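Local coordinates for protein glucoamylase (Thermoanaerobacterium thermosaccharolyticum, PDB 1LF6) that hydrolyses terminal alpha-1,4-linked glucose units from the non-reducing ends of glucan chains, probably releasing beta-D-glucose, as a bacterial glucoamylase of glycoside hydrolase family 15, at residues 41-45 and 46-50; 537-541 and 542-546; 288-291 and 292-296; 224-227 and 228-232; 338-342 and 343-347. One frame throughout, in Å; residues are numbered along the deposited sequence.

Interaction 1: 41-45 and 46-50; sequences GTANN and YVSKV
With its hydroxyl swung anti to the backbone nitrogen (chi1 -171°), Thr-42 lays OG1 beside the carbonyl oxygen of Val-50, while Ser-48, turned the same way (chi1 -178°), carries OG to a water shared by both limbs of the turn. Thr-42 OG1 donates to Val-50 O at 2.7 Å, coming from above the carbonyl plane, 42° out of it, and also accepts from Lys-311 NZ. The water accepts from Ala-43 N at 2.9 Å, donates to Val-50 O at 2.8 Å and lies 2.6 Å from Ser-48 OG, so Val-50 O is gripped twice, by a hydroxyl and by the water. Beside this polar knot the methyl of Ala-43 rests on Ser-48, CB to CB 3.7 Å. A valine in place of Thr-42 would probably cost Val-50 O its hydroxyl donor and take from Lys-311 one of its acceptors. Within 46-50, Lys-49 curls back and NZ donates to Tyr-46 O at 2.6 Å, almost in line with the carbonyl bond. Lys-311 NZ also bonds Ala-43 O and Ser-48 O, so three oxygens of this stretch share one ammonium. Ser-48 OG further bonds Asp-127 O and Arg-130 O, and Tyr-46 OH reaches Glu-309. The loop thus joins edge strand 39-42 to strand 51-55, with helix 269-284, helix 296-306 and strand 118-126 packed around it.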
loop_
_atom_site.group_PDB
_atom_site.type_symbol
_atom_site.label_atom_id
_atom_site.label_comp_id
_atom_site.label_asym_id
_atom_site.label_seq_id
_atom_site.Cartn_x
_atom_site.Cartn_y
_atom_site.Cartn_z
ATOM N N GLY A 41 4.675 6.219 -7.085
ATOM C CA GLY A 41 4.244 6.701 -8.383
ATOM C C GLY A 41 4.385 5.732 -9.536
ATOM O O GLY A 41 5.004 4.679 -9.425
ATOM N N THR A 42 3.795 6.118 -10.657
ATOM C CA THR A 42 3.824 5.331 -11.875
ATOM C C THR A 42 3.129 6.190 -12.922
ATOM O O THR A 42 2.360 7.091 -12.575
ATOM C CB THR A 42 3.057 3.998 -11.701
ATOM O OG1 THR A 42 3.276 3.162 -12.843
ATOM C CG2 THR A 42 1.567 4.254 -11.539
ATOM N N ALA A 43 3.408 5.937 -14.194
ATOM C CA ALA A 43 2.767 6.710 -15.246
ATOM C C ALA A 43 1.294 6.335 -15.233
ATOM O O ALA A 43 0.942 5.187 -14.953
ATOM C CB ALA A 43 3.386 6.381 -16.605
ATOM N N ASN A 44 0.438 7.306 -15.525
ATOM C CA ASN A 44 -0.999 7.068 -15.544
ATOM C C ASN A 44 -1.456 6.472 -16.882
ATOM O O ASN A 44 -2.282 7.042 -17.596
ATOM C CB ASN A 44 -1.742 8.377 -15.226
ATOM C CG ASN A 44 -3.250 8.253 -15.364
ATOM O OD1 ASN A 44 -3.839 7.220 -15.057
ATOM N ND2 ASN A 44 -3.884 9.325 -15.819
ATOM N N ASN A 45 -0.879 5.323 -17.220
ATOM C CA ASN A 45 -1.224 4.593 -18.436
ATOM C C ASN A 45 -0.775 3.147 -18.261
ATOM O O ASN A 45 -0.023 2.840 -17.337
ATOM C CB ASN A 45 -0.572 5.219 -19.689
ATOM C CG ASN A 45 0.952 5.161 -19.674
ATOM O OD1 ASN A 45 1.619 6.186 -19.566
ATOM N ND2 ASN A 45 1.506 3.963 -19.802
ATOM N N TYR A 46 -1.232 2.264 -19.141
ATOM C CA TYR A 46 -0.884 0.851 -19.042
ATOM C C TYR A 46 0.377 0.438 -19.791
ATOM O O TYR A 46 0.873 -0.676 -19.618
ATOM C CB TYR A 46 -2.070 -0.007 -19.498
ATOM C CG TYR A 46 -3.283 0.140 -18.601
ATOM C CD1 TYR A 46 -4.381 0.910 -18.990
ATOM C CD2 TYR A 46 -3.312 -0.457 -17.342
ATOM C CE1 TYR A 46 -5.479 1.080 -18.140
ATOM C CE2 TYR A 46 -4.397 -0.293 -16.488
ATOM C CZ TYR A 46 -5.475 0.472 -16.887
ATOM O OH TYR A 46 -6.545 0.625 -16.035
ATOM N N VAL A 47 0.907 1.344 -20.606
ATOM C CA VAL A 47 2.111 1.070 -21.379
ATOM C C VAL A 47 3.358 1.019 -20.496
ATOM O O VAL A 47 4.099 0.036 -20.516
ATOM C CB VAL A 47 2.325 2.144 -22.473
ATOM C CG1 VAL A 47 3.523 1.772 -23.339
ATOM C CG2 VAL A 47 1.066 2.280 -23.325
ATOM N N SER A 48 3.587 2.080 -19.727
ATOM C CA SER A 48 4.750 2.157 -18.846
ATOM C C SER A 48 4.517 1.310 -17.600
ATOM O O SER A 48 3.906 1.771 -16.633
ATOM C CB SER A 48 5.010 3.610 -18.445
ATOM O OG SER A 48 6.169 3.712 -17.628
ATOM N N LYS A 49 5.010 0.075 -17.631
ATOM C CA LYS A 49 4.839 -0.848 -16.519
ATOM C C LYS A 49 5.958 -0.779 -15.484
ATOM O O LYS A 49 6.651 -1.762 -15.231
ATOM C CB LYS A 49 4.697 -2.279 -17.048
ATOM C CG LYS A 49 3.565 -2.463 -18.058
ATOM C CD LYS A 49 3.264 -3.943 -18.266
ATOM C CE LYS A 49 2.429 -4.191 -19.513
ATOM N NZ LYS A 49 1.289 -3.261 -19.679
ATOM N N VAL A 50 6.121 0.398 -14.889
ATOM C CA VAL A 50 7.130 0.636 -13.862
ATOM C C VAL A 50 6.525 1.455 -12.723
ATOM O O VAL A 50 5.879 2.476 -12.958
ATOM C CB VAL A 50 8.336 1.427 -14.427
ATOM C CG1 VAL A 50 9.287 1.813 -13.295
ATOM C CG2 VAL A 50 9.069 0.588 -15.471
HETATM O O HOH W 1 5.540 4.190 -15.154
#

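Interaction 2: 537-541 and 542-546; sequences LELVR and LGVKS
Leu-539 O takes two backbone donors from the turn that follows its helix: Val-544 N at 2.8 Å, placed nearly in line with the C=O bond though its N-H is bent (139°), and Lys-545 N at 3.0 Å, from well above the carbonyl plane. At the next carbonyl, Gly-543 N donates to Val-540 O at 3.0 Å, and Leu-542 N closes a regular helical bond to Glu-538 O. Around these bonds the side chain of Leu-539 runs alongside Lys-545, CB 3.7 Å from Lys-545 CG, and its CD2 meets Val-544 CG1 at 4.1 Å. An alanine at Leu-539 is likely to open a gap beside Val-544 and leave the aliphatic part of Lys-545 without its apolar support. A water donates to both Val-540 O and Lys-545 O. Farther out, Lys-545 NZ forms a salt bridge with Asp-486, the guanidinium of Arg-541 pairs with Asp-673 and Glu-658, and Leu-539 is packed by helices 445-464, 468-489 and 550-562. With Gly-543 at positive phi (78°), the bonds Val-544 N to Leu-539 O and Gly-543 N to Val-540 O make the Schellman motif that ends helix 538-541, here in the (alpha/alpha)-barrel domain.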
loop_
_atom_site.group_PDB
_atom_site.type_symbol
_atom_site.label_atom_id
_atom_site.label_comp_id
_atom_site.label_asym_id
_atom_site.label_seq_id
_atom_site.Cartn_x
_atom_site.Cartn_y
_atom_site.Cartn_z
ATOM N N LEU A 537 -18.904 -1.160 14.274
ATOM C CA LEU A 537 -19.525 -0.005 13.634
ATOM C C LEU A 537 -19.906 -0.313 12.191
ATOM O O LEU A 537 -20.585 0.484 11.536
ATOM C CB LEU A 537 -18.602 1.224 13.684
ATOM C CG LEU A 537 -18.432 1.885 15.058
ATOM C CD1 LEU A 537 -17.442 3.042 14.948
ATOM C CD2 LEU A 537 -19.792 2.370 15.580
ATOM N N GLU A 538 -19.463 -1.466 11.698
ATOM C CA GLU A 538 -19.794 -1.883 10.340
ATOM C C GLU A 538 -21.296 -2.103 10.257
ATOM O O GLU A 538 -21.895 -1.983 9.184
ATOM C CB GLU A 538 -19.065 -3.173 9.986
ATOM C CG GLU A 538 -17.604 -2.972 9.641
ATOM C CD GLU A 538 -17.417 -2.253 8.323
ATOM O OE1 GLU A 538 -17.511 -1.005 8.293
ATOM O OE2 GLU A 538 -17.191 -2.945 7.307
ATOM N N LEU A 539 -21.889 -2.432 11.404
ATOM C CA LEU A 539 -23.326 -2.662 11.504
ATOM C C LEU A 539 -24.083 -1.426 11.028
ATOM O O LEU A 539 -25.039 -1.536 10.267
ATOM C CB LEU A 539 -23.729 -2.973 12.954
ATOM C CG LEU A 539 -23.374 -4.352 13.528
ATOM C CD1 LEU A 539 -23.474 -4.307 15.049
ATOM C CD2 LEU A 539 -24.305 -5.420 12.948
ATOM N N VAL A 540 -23.654 -0.251 11.481
ATOM C CA VAL A 540 -24.303 0.997 11.086
ATOM C C VAL A 540 -23.842 1.449 9.691
ATOM O O VAL A 540 -24.644 1.909 8.878
ATOM C CB VAL A 540 -24.028 2.121 12.121
ATOM C CG1 VAL A 540 -24.421 1.652 13.530
ATOM C CG2 VAL A 540 -22.573 2.510 12.097
ATOM N N ARG A 541 -22.548 1.304 9.420
ATOM C CA ARG A 541 -21.973 1.674 8.131
ATOM C C ARG A 541 -22.717 1.000 6.972
ATOM O O ARG A 541 -22.957 1.612 5.928
ATOM C CB ARG A 541 -20.497 1.266 8.098
ATOM C CG ARG A 541 -19.745 1.637 6.824
ATOM C CD ARG A 541 -19.778 3.138 6.554
ATOM N NE ARG A 541 -18.805 3.508 5.529
ATOM C CZ ARG A 541 -17.502 3.692 5.744
ATOM N NH1 ARG A 541 -16.707 4.018 4.734
ATOM N NH2 ARG A 541 -16.989 3.580 6.964
ATOM N N LEU A 542 -23.087 -0.262 7.161
ATOM C CA LEU A 542 -23.788 -1.019 6.124
ATOM C C LEU A 542 -25.314 -0.899 6.148
ATOM O O LEU A 542 -25.989 -1.479 5.301
ATOM C CB LEU A 542 -23.387 -2.494 6.204
ATOM C CG LEU A 542 -21.977 -2.802 5.688
ATOM C CD1 LEU A 542 -21.472 -4.112 6.270
ATOM C CD2 LEU A 542 -22.012 -2.852 4.163
ATOM N N GLY A 543 -25.848 -0.142 7.107
ATOM C CA GLY A 543 -27.289 0.040 7.212
ATOM C C GLY A 543 -28.039 -1.125 7.831
ATOM O O GLY A 543 -29.247 -1.299 7.612
ATOM N N VAL A 544 -27.322 -1.927 8.612
ATOM C CA VAL A 544 -27.899 -3.095 9.266
ATOM C C VAL A 544 -28.484 -2.720 10.626
ATOM O O VAL A 544 -29.491 -3.287 11.052
ATOM C CB VAL A 544 -26.830 -4.206 9.414
ATOM C CG1 VAL A 544 -27.393 -5.394 10.178
ATOM C CG2 VAL A 544 -26.369 -4.648 8.026
ATOM N N LYS A 545 -27.845 -1.764 11.298
ATOM C CA LYS A 545 -28.304 -1.273 12.599
ATOM C C LYS A 545 -28.361 0.252 12.546
ATOM O O LYS A 545 -27.633 0.869 11.772
ATOM C CB LYS A 545 -27.347 -1.711 13.711
ATOM C CG LYS A 545 -27.313 -3.219 13.955
ATOM C CD LYS A 545 -28.617 -3.718 14.574
ATOM C CE LYS A 545 -28.561 -5.219 14.867
ATOM N NZ LYS A 545 -29.802 -5.717 15.530
ATOM N N SER A 546 -29.228 0.856 13.358
ATOM C CA SER A 546 -29.369 2.314 13.397
ATOM C C SER A 546 -28.246 2.928 14.216
ATOM O O SER A 546 -27.849 2.374 15.235
ATOM C CB SER A 546 -30.707 2.703 14.027
ATOM O OG SER A 546 -31.778 2.065 13.358
HETATM O O HOH W 2 -27.207 2.577 9.576
#

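Interaction 3: 288-291 and 292-296; sequences NNFN and GKANS
The ring of Phe-290 has Asn-288 CB over one face, 4.1 Å above the plane and displaced toward the rim, while the methyl of Ala-294 sits at its edge, near the ring plane, 4.4 Å from CD1. Tyr-298 meets the same ring edge-to-face, and Ala-664 also packs on it. The amide of Asn-289 reaches over the turn: CG lies between backbone nitrogen and carbonyl carbon (chi1 60°), which lets OD1 accept from Gly-292 N at 2.9 Å, the donor 47° out of the amide plane. Two backbone bonds close the loop as well, Lys-293 N to Phe-290 O at 2.9 Å and Ala-294 N to Asn-289 O at 2.8 Å. A CB on Gly-292 would run into Asn-291 O, so glycine is called for. The Lys-293 bond closes a type I' beta turn, Phe-290 to Lys-293, with Asn-291 and Gly-292 at its corners; the other two bonds brace it, in the surface connection from helix 269-284 to Asn-295, the N-cap of helix 296-306.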
loop_
_atom_site.group_PDB
_atom_site.type_symbol
_atom_site.label_atom_id
_atom_site.label_comp_id
_atom_site.label_asym_id
_atom_site.label_seq_id
_atom_site.Cartn_x
_atom_site.Cartn_y
_atom_site.Cartn_z
ATOM N N ASN A 288 -14.670 14.261 -9.388
ATOM C CA ASN A 288 -15.529 15.266 -8.771
ATOM C C ASN A 288 -14.655 16.167 -7.900
ATOM O O ASN A 288 -13.758 15.689 -7.201
ATOM C CB ASN A 288 -16.596 14.607 -7.889
ATOM C CG ASN A 288 -17.475 13.638 -8.657
ATOM O OD1 ASN A 288 -18.034 13.977 -9.702
ATOM N ND2 ASN A 288 -17.612 12.426 -8.136
ATOM N N ASN A 289 -14.912 17.469 -7.943
ATOM C CA ASN A 289 -14.141 18.412 -7.144
ATOM C C ASN A 289 -14.992 18.963 -6.011
ATOM O O ASN A 289 -14.546 19.808 -5.239
ATOM C CB ASN A 289 -13.622 19.561 -8.016
ATOM C CG ASN A 289 -14.739 20.340 -8.690
ATOM O OD1 ASN A 289 -15.693 20.771 -8.042
ATOM N ND2 ASN A 289 -14.617 20.533 -9.998
ATOM N N PHE A 290 -16.222 18.469 -5.921
ATOM C CA PHE A 290 -17.164 18.890 -4.889
ATOM C C PHE A 290 -17.276 20.406 -4.790
ATOM O O PHE A 290 -16.992 20.996 -3.746
ATOM C CB PHE A 290 -16.756 18.303 -3.534
ATOM C CG PHE A 290 -16.603 16.811 -3.551
ATOM C CD1 PHE A 290 -15.404 16.228 -3.948
ATOM C CD2 PHE A 290 -17.672 15.986 -3.225
ATOM C CE1 PHE A 290 -15.274 14.845 -4.022
ATOM C CE2 PHE A 290 -17.552 14.602 -3.299
ATOM C CZ PHE A 290 -16.350 14.034 -3.699
ATOM N N ASN A 291 -17.695 21.028 -5.889
ATOM C CA ASN A 291 -17.854 22.476 -5.946
ATOM C C ASN A 291 -16.597 23.210 -5.496
ATOM O O ASN A 291 -16.675 24.224 -4.806
ATOM C CB ASN A 291 -19.041 22.910 -5.083
ATOM C CG ASN A 291 -20.365 22.425 -5.634
ATOM O OD1 ASN A 291 -20.737 22.757 -6.760
ATOM N ND2 ASN A 291 -21.085 21.634 -4.843
ATOM N N GLY A 292 -15.436 22.693 -5.885
ATOM C CA GLY A 292 -14.179 23.329 -5.520
ATOM C C GLY A 292 -13.674 23.049 -4.113
ATOM O O GLY A 292 -12.735 23.697 -3.652
ATOM N N LYS A 293 -14.282 22.091 -3.424
ATOM C CA LYS A 293 -13.856 21.769 -2.069
ATOM C C LYS A 293 -12.750 20.720 -2.052
ATOM O O LYS A 293 -11.989 20.627 -1.087
ATOM C CB LYS A 293 -15.042 21.276 -1.237
ATOM C CG LYS A 293 -16.053 22.355 -0.900
ATOM C CD LYS A 293 -17.123 21.828 0.041
ATOM C CE LYS A 293 -18.085 22.927 0.445
ATOM N NZ LYS A 293 -19.144 22.420 1.362
ATOM N N ALA A 294 -12.664 19.931 -3.118
ATOM C CA ALA A 294 -11.645 18.889 -3.220
ATOM C C ALA A 294 -10.281 19.459 -2.839
ATOM O O ALA A 294 -9.869 20.496 -3.359
ATOM C CB ALA A 294 -11.611 18.332 -4.640
ATOM N N ASN A 295 -9.583 18.785 -1.928
ATOM C CA ASN A 295 -8.280 19.255 -1.469
ATOM C C ASN A 295 -7.121 18.382 -1.943
ATOM O O ASN A 295 -7.316 17.400 -2.663
ATOM C CB ASN A 295 -8.272 19.364 0.061
ATOM C CG ASN A 295 -8.486 18.024 0.749
ATOM O OD1 ASN A 295 -8.647 17.959 1.966
ATOM N ND2 ASN A 295 -8.485 16.953 -0.029
ATOM N N SER A 296 -5.911 18.740 -1.531
ATOM C CA SER A 296 -4.725 18.002 -1.944
ATOM C C SER A 296 -4.715 16.545 -1.502
ATOM O O SER A 296 -4.363 15.658 -2.282
ATOM C CB SER A 296 -3.463 18.703 -1.432
ATOM O OG SER A 296 -3.412 18.692 -0.018
#

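Interaction 4: 224-227 and 228-232; sequences DSAR and GNIIE
Where strand 225-228 passes into strand 230-236, the chain bends sharply within the N-terminal beta-sandwich domain and crosses from one antiparallel sheet to the other. Inside the bend, Ala-226 and Ile-230 face each other, and the methyl CB of Ala-226 touches CG2 of Ile-230 at 3.8 Å. Ile-230 presents this branch because CG2 lies anti to its carbonyl carbon, while CG1, at chi1 65°, is tucked between the backbone nitrogen and carbonyl carbon. The same CG2 comes within 4.0 Å of Arg-227 N, an amide that has its own hydrogen bond to Tyr-203 OH. Tyr-203, on strand 198-203, also packs against both Ala-226 and Ile-230, and Pro-157 of strand 150-157 adds to the cover on Ile-230. Backbone bonds go elsewhere, as from Ala-226 and Gly-228 to Gly-168 and Asn-166. Arg-227 points its CB away from the bend, with its long chain on the exposed side. Gly-228 takes phi 144° and psi -140°, angles that call for glycine, at the point where the chain turns. With no hydrogen bond between 224-227 and 228-232, the bend depends on buried apolar contact and on the backbone angles open to glycine.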
loop_
_atom_site.group_PDB
_atom_site.type_symbol
_atom_site.label_atom_id
_atom_site.label_comp_id
_atom_site.label_asym_id
_atom_site.label_seq_id
_atom_site.Cartn_x
_atom_site.Cartn_y
_atom_site.Cartn_z
ATOM N N ASP A 224 33.524 -5.319 -12.747
ATOM C CA ASP A 224 32.502 -5.189 -13.775
ATOM C C ASP A 224 31.682 -6.465 -13.899
ATOM O O ASP A 224 31.001 -6.684 -14.901
ATOM C CB ASP A 224 33.139 -4.828 -15.129
ATOM C CG ASP A 224 34.087 -5.904 -15.652
ATOM O OD1 ASP A 224 34.788 -5.632 -16.650
ATOM O OD2 ASP A 224 34.134 -7.016 -15.082
ATOM N N SER A 225 31.741 -7.296 -12.863
ATOM C CA SER A 225 31.012 -8.560 -12.847
ATOM C C SER A 225 30.871 -9.099 -11.425
ATOM O O SER A 225 31.799 -9.009 -10.621
ATOM C CB SER A 225 31.742 -9.584 -13.722
ATOM O OG SER A 225 31.105 -10.848 -13.689
ATOM N N ALA A 226 29.701 -9.656 -11.119
ATOM C CA ALA A 226 29.428 -10.217 -9.797
ATOM C C ALA A 226 28.055 -10.883 -9.781
ATOM O O ALA A 226 27.197 -10.566 -10.612
ATOM C CB ALA A 226 29.492 -9.120 -8.737
ATOM N N ARG A 227 27.851 -11.813 -8.849
ATOM C CA ARG A 227 26.568 -12.504 -8.732
ATOM C C ARG A 227 26.264 -12.899 -7.294
ATOM O O ARG A 227 27.020 -13.642 -6.668
ATOM C CB ARG A 227 26.527 -13.745 -9.630
ATOM C CG ARG A 227 25.177 -14.444 -9.614
ATOM C CD ARG A 227 25.007 -15.389 -10.781
ATOM N NE ARG A 227 25.975 -16.475 -10.749
ATOM C CZ ARG A 227 26.080 -17.404 -11.692
ATOM N NH1 ARG A 227 25.272 -17.373 -12.742
ATOM N NH2 ARG A 227 26.992 -18.361 -11.584
ATOM N N GLY A 228 25.144 -12.394 -6.787
ATOM C CA GLY A 228 24.721 -12.671 -5.425
ATOM C C GLY A 228 24.061 -11.417 -4.885
ATOM O O GLY A 228 23.309 -10.754 -5.608
ATOM N N ASN A 229 24.313 -11.097 -3.619
ATOM C CA ASN A 229 23.765 -9.878 -3.034
ATOM C C ASN A 229 24.747 -8.784 -3.423
ATOM O O ASN A 229 25.715 -8.512 -2.716
ATOM C CB ASN A 229 23.661 -9.984 -1.510
ATOM C CG ASN A 229 22.373 -10.654 -1.060
ATOM O OD1 ASN A 229 22.254 -11.875 -1.073
ATOM N ND2 ASN A 229 21.392 -9.844 -0.676
ATOM N N ILE A 230 24.488 -8.162 -4.564
ATOM C CA ILE A 230 25.379 -7.143 -5.086
ATOM C C ILE A 230 24.892 -5.706 -4.958
ATOM O O ILE A 230 23.733 -5.444 -4.647
ATOM C CB ILE A 230 25.669 -7.414 -6.565
ATOM C CG1 ILE A 230 24.382 -7.275 -7.378
ATOM C CG2 ILE A 230 26.230 -8.822 -6.728
ATOM C CD1 ILE A 230 24.569 -7.438 -8.875
ATOM N N ILE A 231 25.814 -4.783 -5.208
ATOM C CA ILE A 231 25.539 -3.355 -5.172
ATOM C C ILE A 231 26.288 -2.733 -6.352
ATOM O O ILE A 231 27.516 -2.823 -6.447
ATOM C CB ILE A 231 26.031 -2.734 -3.856
ATOM C CG1 ILE A 231 25.294 -3.385 -2.683
ATOM C CG2 ILE A 231 25.811 -1.221 -3.876
ATOM C CD1 ILE A 231 25.735 -2.895 -1.338
ATOM N N GLU A 232 25.543 -2.132 -7.269
ATOM C CA GLU A 232 26.154 -1.513 -8.429
ATOM C C GLU A 232 26.432 -0.049 -8.118
ATOM O O GLU A 232 25.522 0.777 -8.095
ATOM C CB GLU A 232 25.237 -1.686 -9.645
ATOM C CG GLU A 232 24.993 -3.161 -9.940
ATOM C CD GLU A 232 24.381 -3.432 -11.298
ATOM O OE1 GLU A 232 24.585 -4.556 -11.812
ATOM O OE2 GLU A 232 23.695 -2.541 -11.853
#

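Interaction 5: 338-342 and 343-347; sequences HLVWS and RDLYH
Trp-341 can be followed outward from its CB, which lies 3.6 Å from OD2 of Asp-344, the carboxylate running alongside the indole with the two planes 35° apart. CG is next, 4.1 Å from the same OD2. Farther round the five-membered ring, CD1 meets NH2 of Arg-343 at 3.8 Å, where ring and guanidinium are turned 44° from each other. Next, NE1 donates its hydrogen bond to Glu-438, the probable proton donor of the active site, and the side chain also packs on Ala-319 and Asn-381. The torsion chi1 of -85° sets CG anti to the carbonyl carbon, which carries the indole alongside Asp-344 and to Arg-343 NH2. The guanidinium of Arg-343 is held in turn by Asp-396 and Gln-394, and its NE makes a long salt bridge of 3.9 Å with Asp-344 OD2; these partners would tend to keep it in place beside the indole. The backbone meanwhile starts its helix: Leu-345 N donates to Trp-341 O at 2.8 Å, and Tyr-346 N to Ser-342 O at 2.9 Å. Val-340 CG1 touches Leu-345 CD2 at 4.0 Å, on the side covered by helix 358-375. Trp-341 is thus the N-cap residue of helix 342-355, with its indole bonded to the probable proton donor, at the likely active site of the (alpha/alpha) barrel.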
loop_
_atom_site.group_PDB
_atom_site.type_symbol
_atom_site.label_atom_id
_atom_site.label_comp_id
_atom_site.label_asym_id
_atom_site.label_seq_id
_atom_site.Cartn_x
_atom_site.Cartn_y
_atom_site.Cartn_z
ATOM N N HIS A 338 1.147 -7.037 -1.309
ATOM C CA HIS A 338 1.067 -6.941 -2.765
ATOM C C HIS A 338 0.078 -7.973 -3.286
ATOM O O HIS A 338 0.190 -8.442 -4.418
ATOM C CB HIS A 338 2.438 -7.164 -3.406
ATOM C CG HIS A 338 3.450 -6.127 -3.033
ATOM N ND1 HIS A 338 4.039 -6.074 -1.788
ATOM C CD2 HIS A 338 3.954 -5.083 -3.732
ATOM C CE1 HIS A 338 4.865 -5.044 -1.735
ATOM N NE2 HIS A 338 4.832 -4.425 -2.902
ATOM N N LEU A 339 -0.886 -8.323 -2.443
ATOM C CA LEU A 339 -1.912 -9.283 -2.803
ATOM C C LEU A 339 -3.229 -8.539 -2.944
ATOM O O LEU A 339 -3.333 -7.374 -2.559
ATOM C CB LEU A 339 -2.028 -10.365 -1.724
ATOM C CG LEU A 339 -0.786 -11.245 -1.567
ATOM C CD1 LEU A 339 -0.904 -12.115 -0.321
ATOM C CD2 LEU A 339 -0.623 -12.100 -2.814
ATOM N N VAL A 340 -4.227 -9.212 -3.503
ATOM C CA VAL A 340 -5.536 -8.608 -3.702
ATOM C C VAL A 340 -6.532 -9.190 -2.715
ATOM O O VAL A 340 -6.750 -10.401 -2.681
ATOM C CB VAL A 340 -6.067 -8.865 -5.146
ATOM C CG1 VAL A 340 -7.409 -8.158 -5.347
ATOM C CG2 VAL A 340 -5.056 -8.379 -6.177
ATOM N N TRP A 341 -7.116 -8.321 -1.900
ATOM C CA TRP A 341 -8.128 -8.724 -0.926
ATOM C C TRP A 341 -9.456 -8.140 -1.377
ATOM O O TRP A 341 -9.560 -6.947 -1.671
ATOM C CB TRP A 341 -7.817 -8.168 0.464
ATOM C CG TRP A 341 -6.870 -8.979 1.296
ATOM C CD1 TRP A 341 -7.196 -9.942 2.215
ATOM C CD2 TRP A 341 -5.447 -8.833 1.357
ATOM N NE1 TRP A 341 -6.063 -10.393 2.851
ATOM C CE2 TRP A 341 -4.975 -9.732 2.345
ATOM C CE3 TRP A 341 -4.521 -8.025 0.675
ATOM C CZ2 TRP A 341 -3.616 -9.845 2.669
ATOM C CZ3 TRP A 341 -3.171 -8.136 0.998
ATOM C CH2 TRP A 341 -2.731 -9.042 1.990
ATOM N N SER A 342 -10.468 -8.991 -1.428
ATOM C CA SER A 342 -11.798 -8.575 -1.814
ATOM C C SER A 342 -12.260 -7.396 -0.950
ATOM O O SER A 342 -12.873 -6.443 -1.453
ATOM C CB SER A 342 -12.754 -9.758 -1.652
ATOM O OG SER A 342 -14.103 -9.355 -1.742
ATOM N N ARG A 343 -11.953 -7.464 0.345
ATOM C CA ARG A 343 -12.345 -6.418 1.287
ATOM C C ARG A 343 -11.708 -5.084 0.912
ATOM O O ARG A 343 -12.410 -4.100 0.674
ATOM C CB ARG A 343 -11.953 -6.827 2.722
ATOM C CG ARG A 343 -12.155 -5.740 3.782
ATOM C CD ARG A 343 -11.785 -6.238 5.182
ATOM N NE ARG A 343 -10.566 -7.051 5.165
ATOM C CZ ARG A 343 -10.549 -8.377 5.230
ATOM N NH1 ARG A 343 -11.684 -9.057 5.328
ATOM N NH2 ARG A 343 -9.397 -9.023 5.178
ATOM N N ASP A 344 -10.384 -5.052 0.844
ATOM C CA ASP A 344 -9.691 -3.817 0.493
ATOM C C ASP A 344 -10.130 -3.292 -0.871
ATOM O O ASP A 344 -10.364 -2.100 -1.035
ATOM C CB ASP A 344 -8.172 -4.033 0.515
ATOM C CG ASP A 344 -7.656 -4.384 1.905
ATOM O OD1 ASP A 344 -6.695 -3.741 2.376
ATOM O OD2 ASP A 344 -8.223 -5.303 2.524
ATOM N N LEU A 345 -10.251 -4.188 -1.845
ATOM C CA LEU A 345 -10.659 -3.805 -3.194
ATOM C C LEU A 345 -12.040 -3.145 -3.161
ATOM O O LEU A 345 -12.282 -2.137 -3.825
ATOM C CB LEU A 345 -10.672 -5.046 -4.096
ATOM C CG LEU A 345 -10.885 -4.887 -5.604
ATOM C CD1 LEU A 345 -9.843 -3.936 -6.182
ATOM C CD2 LEU A 345 -10.782 -6.253 -6.273
ATOM N N TYR A 346 -12.937 -3.725 -2.374
ATOM C CA TYR A 346 -14.297 -3.218 -2.207
ATOM C C TYR A 346 -14.269 -1.769 -1.735
ATOM O O TYR A 346 -14.948 -0.903 -2.291
ATOM C CB TYR A 346 -15.035 -4.095 -1.183
ATOM C CG TYR A 346 -16.327 -3.527 -0.626
ATOM C CD1 TYR A 346 -17.476 -3.426 -1.415
ATOM C CD2 TYR A 346 -16.404 -3.108 0.703
ATOM C CE1 TYR A 346 -18.673 -2.924 -0.890
ATOM C CE2 TYR A 346 -17.592 -2.605 1.236
ATOM C CZ TYR A 346 -18.722 -2.517 0.435
ATOM O OH TYR A 346 -19.895 -2.023 0.962
ATOM N N HIS A 347 -13.472 -1.510 -0.705
ATOM C CA HIS A 347 -13.362 -0.170 -0.151
ATOM C C HIS A 347 -12.722 0.790 -1.147
ATOM O O HIS A 347 -13.160 1.934 -1.289
ATOM C CB HIS A 347 -12.569 -0.230 1.154
ATOM C CG HIS A 347 -13.291 -0.952 2.252
ATOM N ND1 HIS A 347 -14.518 -0.535 2.731
ATOM C CD2 HIS A 347 -12.978 -2.072 2.946
ATOM C CE1 HIS A 347 -14.925 -1.366 3.674
ATOM N NE2 HIS A 347 -14.008 -2.308 3.825
#

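Interactions 1 and 4 belong to the N-terminal beta-sandwich domain and reach the same seven-stranded sheet, yet differ in chemistry: the first is a buried polar loop with a bridging water, the second a small apolar contact in a bend. Interactions 2 and 5 lie buried among the helices of the catalytic domain, one at a helix C-terminus and the other at a helix N-terminus. They touch through Leu-542 CD2 and Tyr-346 OH, 3.9 Å apart, although their centres are about 21 Å apart. Interaction 3 is the surface turn of the set, held largely by backbone bonds, about 49 Å centre to centre from interaction 4. Of the five, interaction 5 comes nearest to the probable catalytic residues.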